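Local atomic coordinates of ABC transporter, substrate binding protein (Aeropyrum pernix, PDB entry 3EAF), a protein that probably serves as the substrate-binding protein of an ABC transporter, capturing a solute outside the cell for delivery to the membrane permease. Residues Phe35-Ile40 with Ala276-Val281; Phe353-Gly358 with Leu363-Lys368. All blocks are in the same frame, centred on the assembly; numbering follows the deposited sequence.

In the fold
Interaction 1 and interaction 2 belong to different parts of the two-lobed body expected of a periplasmic binding protein. Interaction 1 joins the C-terminal ends of helices 18-38 and 267-278 at the surface, about 23 Å from the centre of the chain; interaction 2 pairs the last two strands of the seven-stranded sheet, centred about 17 Å from it. Their centres lie 30 Å apart and their nearest atoms about 18 Å, so neither touches the other. Along the chain they follow in series, interaction 1 closing before interaction 2 opens. Both lie away from the magnesium site formed by Glu325, Asp340 and Tyr341.

Interaction 1: Phe35-Ile40 with Ala276-Val281; sequences FNEKGI and ARMNGV
The carboxylate of Glu37 is the one flat group among the touching side chains, and it stands back from Met278. Contact is made lower down, where Glu37 CG comes within 3.6 Å of the methyl CE of Met278, a selenomethionine. Glu37 chi1 of 176° sets CG opposite the backbone N, and a bend at chi2 (70°) sets the carboxylate farther from the methyl, with Glu37 CD 4.8 Å from Met278 CE. The selenium takes the second touch: Lys38 CE lies 3.8 Å from Met278 SE, and the two side chains cross at a slant. Lys38 NZ is a little farther from SE but is held by a salt bridge to Glu274, one turn earlier on helix 267-278, so the lysine grips that helix by both charge and methylene contact. The extended chi2 of Met278 (168°) carries SE out to Lys38, and the bend at chi3 then turns CE toward Glu37.

The two helix ends that meet here belong to helices 18-38 and 267-278, and their backbones stay well apart, with Glu37 CA and Met278 CA 9.6 Å from each other. Helix 267-278 ends in a Schellman motif: Val281 N bonds to Ala276 O at 2.9 Å, Gly280 takes the positive-phi position, and the companion Gly280 N to Arg277 O bond is weak. Ala276 O also accepts from Asn279 N, the two donors approaching from opposite faces of the carbonyl plane. On the other helix, Gly39 N closes the final turn onto Phe35 O, and Gly39 leaves helical geometry with positive phi. Phe35 meets the ring of Trp298 on helix 288-304, and Asn279 rests on Leu30 and Lys33, a second meeting with helix 18-38.

Interaction 2: Phe353-Gly358 with Leu363-Lys368; sequences FIIKLG and LQLMGK
Four backbone hydrogen bonds join Phe353-Gly358 to Leu363-Lys368. Lys356 and Gln364 form a hydrogen-bonded antiparallel pair, with Lys356 N to Gln364 O at 2.7 Å and nearly straight (176°) and Gln364 N to Lys356 O at 2.8 Å. Farther along, Met366 N donates to Ile354 O, while Ile354 N donates to Gly367 O rather than Met366 O; Met366 and Gly367 thus both lie opposite Ile354, as in a beta bulge, and Met366 has near-helical backbone angles.

On the face bearing Phe353, Ile355 and Leu357, Leu363 CD2 lies 4.1 Å from Leu357 CD1, and Leu365 CD1 meets Phe353 CB. The extended Lys368 chain runs alongside the Phe353 ring, its CE 3.6 Å from Phe353 CE1, before NZ bonds to Ala336 O. Met366, directed toward the partner strand, meets Ile354 CG2 with its CG; the bends at chi2 and chi3 then fold the chain so that Met366 CE comes 3.8 Å from Lys356 CB.

Polar ends are joined through solvent: Lys356 and Gln364 lie side by side, and a water accepts from Lys356 NZ at 3.3 Å and donates to Gln364 OE1 at 2.8 Å.

Strand 352-357 also bonds to strand 251-255, so the bulged beta hairpin closes the sheet's edge: strand 352-357 alone runs against the others, and strand 363-369, outermost, returns to their direction.

Interaction 1: Phe35-Ile40 with Ala276-Val281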
loop_
_atom_site.group_PDB
_atom_site.type_symbol
_atom_site.label_atom_id
_atom_site.label_comp_id
_atom_site.label_asym_id
_atom_site.label_seq_id
_atom_site.Cartn_x
_atom_site.Cartn_y
_atom_site.Cartn_z
ATOM N N PHE A 35 18.175 -7.885 7.506
ATOM C CA PHE A 35 18.502 -9.066 6.715
ATOM C C PHE A 35 19.974 -9.105 6.294
ATOM O O PHE A 35 20.579 -10.184 6.253
ATOM C CB PHE A 35 17.547 -9.226 5.528
ATOM C CG PHE A 35 16.119 -9.516 5.936
ATOM C CD1 PHE A 35 15.790 -10.719 6.557
ATOM C CD2 PHE A 35 15.111 -8.581 5.709
ATOM C CE1 PHE A 35 14.477 -10.990 6.943
ATOM C CE2 PHE A 35 13.787 -8.845 6.087
ATOM C CZ PHE A 35 13.475 -10.045 6.707
ATOM N N ASN A 36 20.558 -7.940 6.008
ATOM C CA ASN A 36 22.003 -7.868 5.756
ATOM C C ASN A 36 22.799 -8.517 6.898
ATOM O O ASN A 36 23.621 -9.413 6.666
ATOM C CB ASN A 36 22.466 -6.420 5.530
ATOM C CG ASN A 36 22.313 -5.967 4.077
ATOM O OD1 ASN A 36 22.307 -6.781 3.155
ATOM N ND2 ASN A 36 22.206 -4.657 3.871
ATOM N N GLU A 37 22.510 -8.072 8.121
ATOM C CA GLU A 37 23.192 -8.519 9.334
ATOM C C GLU A 37 22.904 -9.990 9.680
ATOM O O GLU A 37 23.812 -10.727 10.078
ATOM C CB GLU A 37 22.813 -7.588 10.504
ATOM C CG GLU A 37 23.375 -7.960 11.889
ATOM C CD GLU A 37 24.875 -7.751 12.022
ATOM O OE1 GLU A 37 25.443 -6.874 11.332
ATOM O OE2 GLU A 37 25.495 -8.469 12.836
ATOM N N LYS A 38 21.649 -10.412 9.541
ATOM C CA LYS A 38 21.285 -11.805 9.820
ATOM C C LYS A 38 21.901 -12.744 8.782
ATOM O O LYS A 38 22.258 -13.879 9.097
ATOM C CB LYS A 38 19.760 -11.986 9.862
ATOM C CG LYS A 38 19.071 -11.404 11.105
ATOM C CD LYS A 38 19.360 -12.217 12.354
ATOM C CE LYS A 38 18.558 -11.708 13.541
ATOM N NZ LYS A 38 18.977 -12.333 14.835
ATOM N N GLY A 39 22.025 -12.261 7.548
ATOM C CA GLY A 39 22.628 -13.040 6.478
ATOM C C GLY A 39 21.629 -13.469 5.425
ATOM O O GLY A 39 20.689 -14.214 5.711
ATOM N N ILE A 40 21.837 -12.996 4.200
ATOM C CA ILE A 40 20.999 -13.373 3.065
ATOM C C ILE A 40 21.791 -14.357 2.207
ATOM O O ILE A 40 22.902 -14.047 1.776
ATOM C CB ILE A 40 20.596 -12.143 2.201
ATOM C CG1 ILE A 40 19.914 -11.065 3.051
ATOM C CG2 ILE A 40 19.679 -12.567 1.047
ATOM C CD1 ILE A 40 20.184 -9.636 2.571
ATOM N N ALA A 276 14.066 -3.642 15.016
ATOM C CA ALA A 276 14.030 -2.415 15.806
ATOM C C ALA A 276 15.007 -2.439 16.993
ATOM O O ALA A 276 15.769 -1.484 17.186
ATOM C CB ALA A 276 12.613 -2.137 16.281
ATOM N N ARG A 277 15.004 -3.524 17.772
ATOM C CA ARG A 277 15.919 -3.631 18.919
ATOM C C ARG A 277 17.378 -3.574 18.483
ATOM O O ARG A 277 18.181 -2.893 19.106
ATOM C CB ARG A 277 15.672 -4.903 19.743
ATOM C CG ARG A 277 14.380 -4.914 20.555
ATOM C CD ARG A 277 14.313 -6.140 21.501
ATOM N NE ARG A 277 14.312 -7.421 20.781
ATOM C CZ ARG A 277 13.219 -8.051 20.349
ATOM N NH1 ARG A 277 12.012 -7.536 20.558
ATOM N NH2 ARG A 277 13.331 -9.205 19.704
HETATM N N MSE A 278 17.707 -4.292 17.412
HETATM C CA MSE A 278 19.078 -4.368 16.893
HETATM C C MSE A 278 19.582 -3.049 16.305
HETATM O O MSE A 278 20.793 -2.831 16.195
HETATM C CB MSE A 278 19.188 -5.475 15.847
HETATM C CG MSE A 278 19.056 -6.872 16.421
HETATM SE SE MSE A 278 18.830 -8.222 15.038
HETATM C CE MSE A 278 20.516 -7.990 14.073
ATOM N N ASN A 279 18.651 -2.171 15.936
ATOM C CA ASN A 279 19.003 -0.898 15.325
ATOM C C ASN A 279 18.613 0.336 16.153
ATOM O O ASN A 279 18.561 1.448 15.641
ATOM C CB ASN A 279 18.455 -0.844 13.895
ATOM C CG ASN A 279 19.151 -1.839 12.973
ATOM O OD1 ASN A 279 20.233 -1.573 12.457
ATOM N ND2 ASN A 279 18.526 -2.990 12.763
ATOM N N GLY A 280 18.364 0.129 17.440
ATOM C CA GLY A 280 18.118 1.227 18.372
ATOM C C GLY A 280 16.872 2.039 18.073
ATOM O O GLY A 280 16.846 3.251 18.311
ATOM N N VAL A 281 15.845 1.370 17.545
ATOM C CA VAL A 281 14.545 1.990 17.279
ATOM C C VAL A 281 13.554 1.578 18.367
ATOM O O VAL A 281 13.348 0.387 18.618
ATOM C CB VAL A 281 13.996 1.598 15.871
ATOM C CG1 VAL A 281 12.553 2.049 15.692
ATOM C CG2 VAL A 281 14.877 2.175 14.767
#

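Interaction 2: Phe353-Gly358 with Leu363-Lys368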
loop_
_atom_site.group_PDB
_atom_site.type_symbol
_atom_site.label_atom_id
_atom_site.label_comp_id
_atom_site.label_asym_id
_atom_site.label_seq_id
_atom_site.Cartn_x
_atom_site.Cartn_y
_atom_site.Cartn_z
ATOM N N PHE A 353 -7.558 -7.163 5.662
ATOM C CA PHE A 353 -8.082 -6.928 7.004
ATOM C C PHE A 353 -8.893 -5.641 6.992
ATOM O O PHE A 353 -8.597 -4.724 6.233
ATOM C CB PHE A 353 -6.956 -6.803 8.034
ATOM C CG PHE A 353 -6.092 -8.031 8.161
ATOM C CD1 PHE A 353 -6.556 -9.166 8.832
ATOM C CD2 PHE A 353 -4.801 -8.043 7.637
ATOM C CE1 PHE A 353 -5.740 -10.303 8.971
ATOM C CE2 PHE A 353 -3.979 -9.172 7.765
ATOM C CZ PHE A 353 -4.457 -10.307 8.428
ATOM N N ILE A 354 -9.919 -5.581 7.832
ATOM C CA ILE A 354 -10.661 -4.350 8.049
ATOM C C ILE A 354 -10.502 -3.963 9.507
ATOM O O ILE A 354 -10.639 -4.806 10.402
ATOM C CB ILE A 354 -12.171 -4.501 7.688
ATOM C CG1 ILE A 354 -12.358 -4.839 6.193
ATOM C CG2 ILE A 354 -12.963 -3.248 8.111
ATOM C CD1 ILE A 354 -11.988 -3.729 5.211
ATOM N N ILE A 355 -10.220 -2.686 9.740
ATOM C CA ILE A 355 -9.979 -2.172 11.081
ATOM C C ILE A 355 -10.998 -1.088 11.377
ATOM O O ILE A 355 -11.236 -0.206 10.543
ATOM C CB ILE A 355 -8.520 -1.616 11.236
ATOM C CG1 ILE A 355 -7.486 -2.713 10.951
ATOM C CG2 ILE A 355 -8.285 -1.017 12.618
ATOM C CD1 ILE A 355 -7.119 -2.823 9.475
ATOM N N LYS A 356 -11.602 -1.164 12.558
ATOM C CA LYS A 356 -12.593 -0.186 12.976
ATOM C C LYS A 356 -12.032 0.804 13.987
ATOM O O LYS A 356 -11.333 0.421 14.925
ATOM C CB LYS A 356 -13.807 -0.886 13.590
ATOM C CG LYS A 356 -14.941 0.052 13.998
ATOM C CD LYS A 356 -16.046 -0.731 14.665
ATOM C CE LYS A 356 -17.222 0.141 15.051
ATOM N NZ LYS A 356 -18.214 -0.677 15.828
ATOM N N LEU A 357 -12.363 2.074 13.796
ATOM C CA LEU A 357 -12.209 3.059 14.846
ATOM C C LEU A 357 -13.378 2.845 15.808
ATOM O O LEU A 357 -14.512 3.253 15.532
ATOM C CB LEU A 357 -12.206 4.477 14.264
ATOM C CG LEU A 357 -12.147 5.684 15.206
ATOM C CD1 LEU A 357 -11.048 5.520 16.243
ATOM C CD2 LEU A 357 -11.948 6.966 14.404
ATOM N N GLY A 358 -13.093 2.178 16.923
ATOM C CA GLY A 358 -14.134 1.746 17.859
ATOM C C GLY A 358 -14.852 2.871 18.582
ATOM O O GLY A 358 -14.364 4.007 18.631
ATOM N N LEU A 363 -8.745 1.191 18.303
ATOM C CA LEU A 363 -8.858 0.433 17.061
ATOM C C LEU A 363 -9.199 -1.028 17.324
ATOM O O LEU A 363 -8.652 -1.656 18.241
ATOM C CB LEU A 363 -7.586 0.547 16.213
ATOM C CG LEU A 363 -7.199 1.937 15.694
ATOM C CD1 LEU A 363 -6.014 1.836 14.745
ATOM C CD2 LEU A 363 -8.367 2.631 15.004
ATOM N N GLN A 364 -10.099 -1.563 16.502
ATOM C CA GLN A 364 -10.600 -2.917 16.665
ATOM C C GLN A 364 -10.506 -3.661 15.353
ATOM O O GLN A 364 -10.892 -3.141 14.313
ATOM C CB GLN A 364 -12.046 -2.884 17.171
ATOM C CG GLN A 364 -12.200 -2.110 18.484
ATOM C CD GLN A 364 -13.641 -1.782 18.850
ATOM O OE1 GLN A 364 -14.578 -2.040 18.085
ATOM N NE2 GLN A 364 -13.819 -1.196 20.030
ATOM N N LEU A 365 -9.977 -4.877 15.399
ATOM C CA LEU A 365 -9.867 -5.689 14.196
ATOM C C LEU A 365 -11.205 -6.368 13.884
ATOM O O LEU A 365 -11.741 -7.096 14.721
ATOM C CB LEU A 365 -8.738 -6.721 14.339
ATOM C CG LEU A 365 -8.421 -7.632 13.145
ATOM C CD1 LEU A 365 -7.913 -6.834 11.941
ATOM C CD2 LEU A 365 -7.410 -8.704 13.541
HETATM N N MSE A 366 -11.733 -6.120 12.683
HETATM C CA MSE A 366 -12.970 -6.764 12.223
HETATM C C MSE A 366 -12.754 -8.176 11.688
HETATM O O MSE A 366 -13.644 -9.021 11.810
HETATM C CB MSE A 366 -13.683 -5.923 11.150
HETATM C CG MSE A 366 -14.133 -4.541 11.602
HETATM SE SE MSE A 366 -15.432 -4.563 13.064
HETATM C CE MSE A 366 -14.245 -4.556 14.612
ATOM N N GLY A 367 -11.588 -8.425 11.086
ATOM C CA GLY A 367 -11.297 -9.713 10.447
ATOM C C GLY A 367 -10.861 -9.581 8.995
ATOM O O GLY A 367 -10.510 -8.485 8.541
ATOM N N LYS A 368 -10.879 -10.702 8.272
ATOM C CA LYS A 368 -10.492 -10.741 6.855
ATOM C C LYS A 368 -11.723 -10.729 5.960
ATOM O O LYS A 368 -12.684 -11.478 6.191
ATOM C CB LYS A 368 -9.670 -11.989 6.529
ATOM C CG LYS A 368 -8.348 -12.100 7.232
ATOM C CD LYS A 368 -7.708 -13.441 6.939
ATOM C CE LYS A 368 -6.342 -13.528 7.577
ATOM N NZ LYS A 368 -5.700 -14.843 7.309
HETATM O O HOH W 1 -16.705 -0.407 18.705
#